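Local atomic coordinates of alpha-L-rhamnosidase (PDB entry 6GSZ), a protein that probably hydrolyses terminal non-reducing alpha-L-rhamnose residues in alpha-L-rhamnosides, as a calcium-containing glycoside hydrolase. Residues I245-P257 with G282-L294. Numbering follows the deposited sequence.
Sequences IPSDSSWKSSTGP and GFNSTGWLGTHEL. With 1PE (pentaethylene glycol), chain B; ACT (acetate ion), chain C.
A single antiparallel bridge, the hydrogen-bonded pair Ser253 and Leu289, joins strand 252-254, at one edge of an antiparallel sheet, to residues 288-290, just ahead of Thr291. Its two backbone bonds are Ser253 N to Leu289 O (2.9 Å) and Leu289 N to Ser253 O (2.8 Å). Just before the bridge, the Trp288 indole packs across the strand. Ser254 CB sits over the middle of the indole, near the CD2-CE2 bond shared by the two rings, in a CH-pi contact 3.5 Å from the centroid of the six-membered ring and 16° off its normal, while Phe283 CE2 lies against the opposite face, offset toward the rim. The Ser253-Ser254 backbone passes close to CE3, and Gln275 accepts from the indole NE1. The backbone directs Ser254 CB at the ring; OG, beside the carbonyl carbon, donates to a lone pair of Thr255 O.

Both segments fall in the alpha-L-rhamnosidase N-terminal domain, distinct from the immunoglobulin-like domain at the start of the chain and by sequence a member of the galactose-binding-domain clan; on its other side strand 252-254 pairs with strand 132-140, and strand 291-294 pairs with strand 116-119. The extended Lys252 chain reaches the type II turn 285-288, where NZ donates to Ser285 OG (3.0 Å) and, through a water, is linked to Trp288 O. Beyond the bridge, Ser253 OG gives a bond to Gly290 O (2.9 Å) from above the carbonyl plane and also pairs with Ser119 OG. Thr291 points back at the type I turn 248-251: chi1 59° places OG1 between the backbone N and the carbonyl carbon, from where it donates to Trp251 O (2.8 Å), approaching 48° above the carbonyl plane, while CG2 packs on Ser253 CB. A pentaethylene glycol, probably from the crystallisation liquor, spans both segments, accepting from Ser249 N and Glu293 N.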
ATOM      1  N   ILE A 245     -31.813  -6.984  11.182  1.00 14.29           N
ATOM      2  CA  ILE A 245     -31.982  -8.132  10.308  1.00 13.57           C
ATOM      3  C   ILE A 245     -30.632  -8.827  10.277  1.00 13.60           C
ATOM      4  O   ILE A 245     -29.701  -8.380   9.559  1.00 15.70           O
ATOM      5  CB  ILE A 245     -32.407  -7.756   8.871  1.00 15.53           C
ATOM      6  CG1 ILE A 245     -33.631  -6.845   8.821  1.00 20.33           C
ATOM      7  CG2 ILE A 245     -32.631  -9.038   8.057  1.00 16.82           C
ATOM      8  CD1 ILE A 245     -34.843  -7.453   9.433  1.00 26.27           C
ATOM      9  N   PRO A 246     -30.452  -9.861  11.112  1.00 14.16           N
ATOM     10  CA  PRO A 246     -29.175 -10.545  11.209  1.00 13.52           C
ATOM     11  C   PRO A 246     -28.986 -11.661  10.193  1.00 11.83           C
ATOM     12  O   PRO A 246     -29.974 -12.308   9.776  1.00 13.49           O
ATOM     13  CB  PRO A 246     -29.217 -11.127  12.632  1.00 14.90           C
ATOM     14  CG  PRO A 246     -30.673 -11.528  12.776  1.00 18.08           C
ATOM     15  CD  PRO A 246     -31.417 -10.395  12.089  1.00 18.38           C
ATOM     16  N   SER A 247     -27.727 -12.013   9.915  1.00 12.26           N
ATOM     17  CA  SER A 247     -27.400 -13.312   9.349  1.00 12.26           C
ATOM     18  C   SER A 247     -27.705 -14.366  10.400  1.00 12.82           C
ATOM     19  O   SER A 247     -27.265 -14.289  11.545  1.00 13.87           O
ATOM     20  CB  SER A 247     -25.961 -13.375   8.906  1.00 12.35           C
ATOM     21  OG  SER A 247     -25.064 -12.901   9.911  1.00 11.97           O
ATOM     22  N   ASP A 248     -28.434 -15.422   9.990  1.00 12.87           N
ATOM     23  CA  ASP A 248     -28.774 -16.541  10.896  1.00 13.31           C
ATOM     24  C   ASP A 248     -29.307 -17.682  10.025  1.00 13.93           C
ATOM     25  O   ASP A 248     -29.310 -17.564   8.792  1.00 14.04           O
ATOM     26  CB  ASP A 248     -29.747 -16.110  11.991  1.00 14.29           C
ATOM     27  CG  ASP A 248     -31.127 -15.723  11.507  1.00 15.25           C
ATOM     28  OD1 ASP A 248     -31.471 -16.055  10.344  1.00 15.78           O
ATOM     29  OD2 ASP A 248     -31.874 -15.058  12.297  1.00 19.96           O
ATOM     30  N   SER A 249     -29.762 -18.757  10.683  1.00 14.56           N
ATOM     31  CA  SER A 249     -30.149 -20.016  10.036  0.50 15.29           C
ATOM     32  C   SER A 249     -31.475 -19.890   9.285  1.00 15.30           C
ATOM     33  O   SER A 249     -31.988 -20.887   8.730  1.00 17.61           O
ATOM     34  CB  SER A 249     -30.280 -21.103  11.064  0.50 17.49           C
ATOM     35  OG  SER A 249     -31.534 -20.991  11.727  0.50 19.75           O
ATOM     36  N   SER A 250     -32.110 -18.704   9.291  1.00 14.86           N
ATOM     37  CA  SER A 250     -33.298 -18.418   8.463  1.00 15.40           C
ATOM     38  C   SER A 250     -32.975 -18.099   6.990  1.00 15.52           C
ATOM     39  O   SER A 250     -33.894 -18.023   6.167  1.00 17.76           O
ATOM     40  CB  SER A 250     -34.200 -17.348   9.039  1.00 18.81           C
ATOM     41  OG  SER A 250     -33.579 -16.066   8.933  1.00 17.58           O
ATOM     42  N   TRP A 251     -31.696 -17.855   6.671  1.00 13.01           N
ATOM     43  CA  TRP A 251     -31.313 -17.564   5.311  1.00 12.75           C
ATOM     44  C   TRP A 251     -31.314 -18.849   4.482  1.00 12.41           C
ATOM     45  O   TRP A 251     -31.242 -19.942   5.027  1.00 14.11           O
ATOM     46  CB  TRP A 251     -29.944 -16.868   5.334  1.00 12.28           C
ATOM     47  CG  TRP A 251     -29.876 -15.485   5.897  1.00 12.93           C
ATOM     48  CD1 TRP A 251     -30.399 -15.020   7.075  1.00 11.87           C
ATOM     49  CD2 TRP A 251     -29.205 -14.396   5.272  1.00 12.32           C
ATOM     50  NE1 TRP A 251     -30.063 -13.707   7.250  1.00 12.41           N
ATOM     51  CE2 TRP A 251     -29.358 -13.302   6.148  1.00 12.48           C
ATOM     52  CE3 TRP A 251     -28.535 -14.210   4.051  1.00 12.92           C
ATOM     53  CZ2 TRP A 251     -28.791 -12.061   5.865  1.00 11.21           C
ATOM     54  CZ3 TRP A 251     -27.967 -12.977   3.792  1.00 12.65           C
ATOM     55  CH2 TRP A 251     -28.148 -11.912   4.670  1.00 13.17           C
ATOM     56  N   LYS A 252     -31.331 -18.652   3.180  1.00 12.19           N
ATOM     57  CA  LYS A 252     -31.184 -19.749   2.222  1.00 12.51           C
ATOM     58  C   LYS A 252     -29.938 -19.544   1.380  1.00 11.82           C
ATOM     59  O   LYS A 252     -29.381 -18.435   1.323  1.00 12.11           O
ATOM     60  CB  LYS A 252     -32.394 -19.863   1.308  1.00 15.00           C
ATOM     61  CG  LYS A 252     -33.698 -20.195   2.040  1.00 17.07           C
ATOM     62  CD  LYS A 252     -34.779 -20.638   1.065  1.00 25.73           C
ATOM     63  CE  LYS A 252     -36.150 -20.752   1.657  1.00 33.49           C
ATOM     64  NZ  LYS A 252     -37.021 -21.338   0.620  1.00 44.89           N
ATOM     65  N   SER A 253     -29.449 -20.607   0.766  1.00 11.39           N
ATOM     66  CA  SER A 253     -28.184 -20.586   0.040  1.00 12.08           C
ATOM     67  C   SER A 253     -28.249 -21.437  -1.227  1.00 11.73           C
ATOM     68  O   SER A 253     -29.067 -22.369  -1.375  1.00 12.50           O
ATOM     69  CB  SER A 253     -27.043 -21.080   0.926  1.00 13.28           C
ATOM     70  OG  SER A 253     -27.263 -22.427   1.315  1.00 13.31           O
ATOM     71  N   SER A 254     -27.390 -21.143  -2.175  1.00 11.91           N
ATOM     72  CA  SER A 254     -27.295 -21.894  -3.454  1.00 12.64           C
ATOM     73  C   SER A 254     -25.975 -21.558  -4.122  1.00 11.82           C
ATOM     74  O   SER A 254     -25.464 -20.443  -3.962  1.00 14.28           O
ATOM     75  CB  SER A 254     -28.408 -21.464  -4.374  1.00 15.73           C
ATOM     76  OG  SER A 254     -28.362 -22.143  -5.605  1.00 17.63           O
ATOM     77  N   THR A 255     -25.441 -22.448  -4.943  1.00 13.27           N
ATOM     78  CA  THR A 255     -24.471 -22.078  -5.909  1.00 14.48           C
ATOM     79  C   THR A 255     -25.112 -21.202  -6.980  1.00 13.83           C
ATOM     80  O   THR A 255     -26.340 -21.131  -7.107  1.00 14.35           O
ATOM     81  CB  THR A 255     -23.822 -23.304  -6.551  1.00 14.79           C
ATOM     82  OG1 THR A 255     -24.869 -24.064  -7.170  1.00 17.11           O
ATOM     83  CG2 THR A 255     -23.033 -24.101  -5.543  1.00 18.76           C
ATOM     84  N   GLY A 256     -24.254 -20.542  -7.762  1.00 14.22           N
ATOM     85  CA  GLY A 256     -24.703 -19.694  -8.830  1.00 13.74           C
ATOM     86  C   GLY A 256     -23.785 -19.783 -10.040  1.00 13.46           C
ATOM     87  O   GLY A 256     -23.114 -20.793 -10.238  1.00 14.24           O
ATOM     88  N   PRO A 257     -23.723 -18.728 -10.880  1.00 13.95           N
ATOM     89  CA  PRO A 257     -22.943 -18.822 -12.101  1.00 14.37           C
ATOM     90  C   PRO A 257     -21.431 -18.942 -11.905  1.00 12.93           C
ATOM     91  O   PRO A 257     -20.726 -19.390 -12.828  1.00 12.89           O
ATOM     92  CB  PRO A 257     -23.312 -17.545 -12.868  1.00 14.69           C
ATOM     93  CG  PRO A 257     -23.696 -16.554 -11.751  1.00 14.53           C
ATOM     94  CD  PRO A 257     -24.389 -17.431 -10.721  1.00 15.03           C
ATOM     95  N   GLY A 282     -40.008 -11.809  -4.169  1.00 19.27           N
ATOM     96  CA  GLY A 282     -40.848 -12.530  -5.117  1.00 24.60           C
ATOM     97  C   GLY A 282     -40.074 -13.559  -5.914  1.00 24.85           C
ATOM     98  O   GLY A 282     -40.557 -14.054  -6.945  1.00 28.97           O
ATOM     99  N   PHE A 283     -38.907 -13.959  -5.407  1.00 22.39           N
ATOM    100  CA  PHE A 283     -38.024 -14.879  -6.088  1.00 19.10           C
ATOM    101  C   PHE A 283     -38.463 -16.320  -5.861  1.00 19.90           C
ATOM    102  O   PHE A 283     -38.890 -16.658  -4.754  1.00 23.58           O
ATOM    103  CB  PHE A 283     -36.611 -14.680  -5.535  1.00 18.63           C
ATOM    104  CG  PHE A 283     -35.574 -15.604  -6.116  1.00 16.26           C
ATOM    105  CD1 PHE A 283     -35.210 -15.479  -7.454  1.00 15.71           C
ATOM    106  CD2 PHE A 283     -34.948 -16.558  -5.329  1.00 16.43           C
ATOM    107  CE1 PHE A 283     -34.259 -16.324  -8.001  1.00 17.98           C
ATOM    108  CE2 PHE A 283     -33.980 -17.376  -5.873  1.00 17.38           C
ATOM    109  CZ  PHE A 283     -33.641 -17.252  -7.207  1.00 17.43           C
ATOM    110  N   ASN A 284     -38.251 -17.163  -6.877  1.00 21.31           N
ATOM    111  CA  ASN A 284     -38.478 -18.608  -6.781  1.00 25.27           C
ATOM    112  C   ASN A 284     -37.245 -19.250  -6.142  1.00 20.96           C
ATOM    113  O   ASN A 284     -36.295 -19.531  -6.835  1.00 25.51           O
ATOM    114  CB  ASN A 284     -38.687 -19.268  -8.159  1.00 32.31           C
ATOM    115  CG  ASN A 284     -38.814 -20.778  -8.083  1.00 36.67           C
ATOM    116  OD1 ASN A 284     -39.080 -21.329  -7.007  1.00 31.07           O
ATOM    117  ND2 ASN A 284     -38.659 -21.456  -9.222  1.00 40.55           N
ATOM    118  N   SER A 285     -37.300 -19.529  -4.846  1.00 20.45           N
ATOM    119  CA  SER A 285     -36.151 -20.086  -4.148  1.00 21.45           C
ATOM    120  C   SER A 285     -36.276 -21.605  -3.997  1.00 24.59           C
ATOM    121  O   SER A 285     -35.604 -22.191  -3.150  1.00 25.84           O
ATOM    122  CB  SER A 285     -35.980 -19.438  -2.815  1.00 23.53           C
ATOM    123  OG  SER A 285     -37.023 -19.829  -1.957  1.00 30.37           O
ATOM    124  N   THR A 286     -37.146 -22.230  -4.810  1.00 25.78           N
ATOM    125  CA  THR A 286     -37.192 -23.651  -4.929  1.00 31.28           C
ATOM    126  C   THR A 286     -35.811 -24.163  -5.290  1.00 25.83           C
ATOM    127  O   THR A 286     -35.113 -23.621  -6.194  1.00 34.24           O
ATOM    128  CB  THR A 286     -38.190 -24.114  -5.995  1.00 32.67           C
ATOM    129  OG1 THR A 286     -39.410 -23.610  -5.442  1.00 45.99           O
ATOM    130  CG2 THR A 286     -38.202 -25.617  -6.233  1.00 34.60           C
ATOM    131  N   GLY A 287     -35.409 -25.192  -4.564  1.00 26.33           N
ATOM    132  CA  GLY A 287     -34.135 -25.786  -4.819  1.00 26.75           C
ATOM    133  C   GLY A 287     -33.013 -25.154  -4.025  1.00 21.89           C
ATOM    134  O   GLY A 287     -31.943 -25.747  -3.992  1.00 25.09           O
ATOM    135  N   TRP A 288     -33.246 -23.996  -3.389  1.00 18.60           N
ATOM    136  CA  TRP A 288     -32.247 -23.437  -2.499  1.00 15.03           C
ATOM    137  C   TRP A 288     -32.196 -24.271  -1.221  1.00 15.32           C
ATOM    138  O   TRP A 288     -33.191 -24.886  -0.787  1.00 18.88           O
ATOM    139  CB  TRP A 288     -32.474 -21.942  -2.228  1.00 14.57           C
ATOM    140  CG  TRP A 288     -32.122 -21.055  -3.378  1.00 14.44           C
ATOM    141  CD1 TRP A 288     -32.451 -21.211  -4.685  1.00 17.27           C
ATOM    142  CD2 TRP A 288     -31.278 -19.882  -3.342  1.00 13.51           C
ATOM    143  NE1 TRP A 288     -31.906 -20.240  -5.471  1.00 15.83           N
ATOM    144  CE2 TRP A 288     -31.169 -19.412  -4.675  1.00 13.83           C
ATOM    145  CE3 TRP A 288     -30.570 -19.186  -2.348  1.00 12.07           C
ATOM    146  CZ2 TRP A 288     -30.407 -18.286  -5.012  1.00 14.65           C
ATOM    147  CZ3 TRP A 288     -29.806 -18.095  -2.687  1.00 14.43           C
ATOM    148  CH2 TRP A 288     -29.732 -17.648  -4.003  1.00 14.55           C
ATOM    149  N   LEU A 289     -31.017 -24.306  -0.641  1.00 13.31           N
ATOM    150  CA  LEU A 289     -30.732 -25.053   0.562  1.00 14.15           C
ATOM    151  C   LEU A 289     -30.864 -24.158   1.784  1.00 13.74           C
ATOM    152  O   LEU A 289     -30.854 -22.923   1.668  1.00 14.10           O
ATOM    153  CB  LEU A 289     -29.313 -25.613   0.461  1.00 16.51           C
ATOM    154  CG  LEU A 289     -29.035 -26.483  -0.750  1.00 18.76           C
ATOM    155  CD1 LEU A 289     -27.606 -26.975  -0.737  1.00 24.47           C
ATOM    156  CD2 LEU A 289     -30.001 -27.648  -0.823  1.00 22.22           C
ATOM    157  N   GLY A 290     -30.820 -24.796   2.958  1.00 13.93           N
ATOM    158  CA  GLY A 290     -30.726 -24.051   4.185  1.00 14.90           C
ATOM    159  C   GLY A 290     -29.323 -23.529   4.462  1.00 13.54           C
ATOM    160  O   GLY A 290     -28.390 -23.659   3.639  1.00 12.95           O
ATOM    161  N   THR A 291     -29.226 -22.972   5.667  1.00 13.85           N
ATOM    162  CA  THR A 291     -27.990 -22.414   6.208  1.00 12.28           C
ATOM    163  C   THR A 291     -27.882 -22.825   7.678  1.00 13.66           C
ATOM    164  O   THR A 291     -28.880 -23.229   8.296  1.00 15.88           O
ATOM    165  CB  THR A 291     -27.904 -20.879   6.056  1.00 13.97           C
ATOM    166  OG1 THR A 291     -29.009 -20.267   6.739  1.00 14.62           O
ATOM    167  CG2 THR A 291     -27.860 -20.416   4.616  1.00 13.36           C
ATOM    168  N   HIS A 292     -26.662 -22.723   8.219  1.00 12.65           N
ATOM    169  CA  HIS A 292     -26.381 -23.075   9.627  1.00 12.56           C
ATOM    170  C   HIS A 292     -25.312 -22.129  10.171  1.00 13.16           C
ATOM    171  O   HIS A 292     -24.640 -21.492   9.365  1.00 13.31           O
ATOM    172  CB  HIS A 292     -26.008 -24.566   9.740  1.00 13.16           C
ATOM    173  CG  HIS A 292     -24.802 -24.948   8.963  1.00 14.34           C
ATOM    174  ND1 HIS A 292     -24.881 -25.554   7.729  1.00 16.73           N
ATOM    175  CD2 HIS A 292     -23.482 -24.844   9.250  1.00 15.20           C
ATOM    176  CE1 HIS A 292     -23.664 -25.782   7.275  1.00 17.29           C
ATOM    177  NE2 HIS A 292     -22.787 -25.359   8.190  1.00 16.51           N
ATOM    178  N   GLU A 293     -25.141 -22.108  11.495  1.00 12.92           N
ATOM    179  CA  GLU A 293     -24.192 -21.227  12.145  1.00 13.37           C
ATOM    180  C   GLU A 293     -22.794 -21.858  12.166  1.00 13.80           C
ATOM    181  O   GLU A 293     -22.672 -23.103  12.341  1.00 15.32           O
ATOM    182  CB  GLU A 293     -24.658 -20.875  13.559  1.00 13.85           C
ATOM    183  CG  GLU A 293     -23.809 -19.805  14.214  1.00 18.64           C
ATOM    184  CD  GLU A 293     -23.957 -19.650  15.713  1.00 27.43           C
ATOM    185  OE1 GLU A 293     -24.828 -20.289  16.262  1.00 37.24           O
ATOM    186  OE2 GLU A 293     -23.157 -18.878  16.304  1.00 29.85           O
ATOM    187  N   LEU A 294     -21.760 -21.038  12.025  1.00 13.63           N
ATOM    188  CA  LEU A 294     -20.344 -21.420  12.207  1.00 14.20           C
ATOM    189  C   LEU A 294     -19.828 -20.729  13.470  1.00 15.20           C
ATOM    190  O   LEU A 294     -19.954 -19.511  13.576  1.00 16.44           O
ATOM    191  CB  LEU A 294     -19.538 -20.897  11.012  1.00 17.01           C
ATOM    192  CG  LEU A 294     -19.777 -21.590   9.697  1.00 16.07           C
ATOM    193  CD1 LEU A 294     -18.689 -21.205   8.698  1.00 16.94           C
ATOM    194  CD2 LEU A 294     -19.826 -23.079   9.886  1.00 18.26           C
TER
HETATM  195  OH2 1PE B 948     -34.736 -24.134  12.771  1.00 39.03           O
HETATM  196  C12 1PE B 948     -34.619 -23.986  14.196  1.00 31.03           C
HETATM  197  C22 1PE B 948     -35.077 -22.560  14.413  1.00 31.42           C
HETATM  198  OH3 1PE B 948     -34.308 -21.715  13.548  1.00 29.00           O
HETATM  199  C13 1PE B 948     -33.846 -19.451  12.782  1.00 37.34           C
HETATM  200  C23 1PE B 948     -34.812 -20.388  13.503  1.00 32.97           C
HETATM  201  OH4 1PE B 948     -32.679 -19.627  13.612  1.00 44.23           O
HETATM  202  C14 1PE B 948     -30.692 -18.987  14.561  1.00 23.41           C
HETATM  203  C24 1PE B 948     -31.953 -18.481  13.904  1.00 31.29           C
HETATM  204  OH5 1PE B 948     -29.656 -19.223  13.594  1.00 19.11           O
HETATM  205  C15 1PE B 948     -28.021 -20.437  14.920  1.00 21.31           C
HETATM  206  C25 1PE B 948     -28.347 -19.164  14.189  1.00 20.73           C
HETATM  207  OH6 1PE B 948     -27.999 -21.587  14.063  1.00 23.71           O
HETATM  208  C16 1PE B 948     -27.684 -23.981  13.779  1.00 24.45           C
HETATM  209  C26 1PE B 948     -27.912 -22.858  14.810  1.00 18.07           C
HETATM  210  OH7 1PE B 948     -26.344 -23.968  13.252  1.00 19.44           O
HETATM  211  C   ACT C 965     -26.156 -26.258  -4.987  1.00 25.95           C
HETATM  212  O   ACT C 965     -26.558 -25.177  -4.373  1.00 27.42           O
HETATM  213  OXT ACT C 965     -25.916 -26.346  -6.241  1.00 42.68           O
HETATM  214  CH3 ACT C 965     -25.731 -27.470  -4.304  1.00 29.28           C
HETATM  215  O   HOH W   1     -35.858 -24.217  -0.246  1.00 46.70           O
HETATM  216  O   HOH W   2     -29.246 -25.147  -4.568  1.00 45.45           O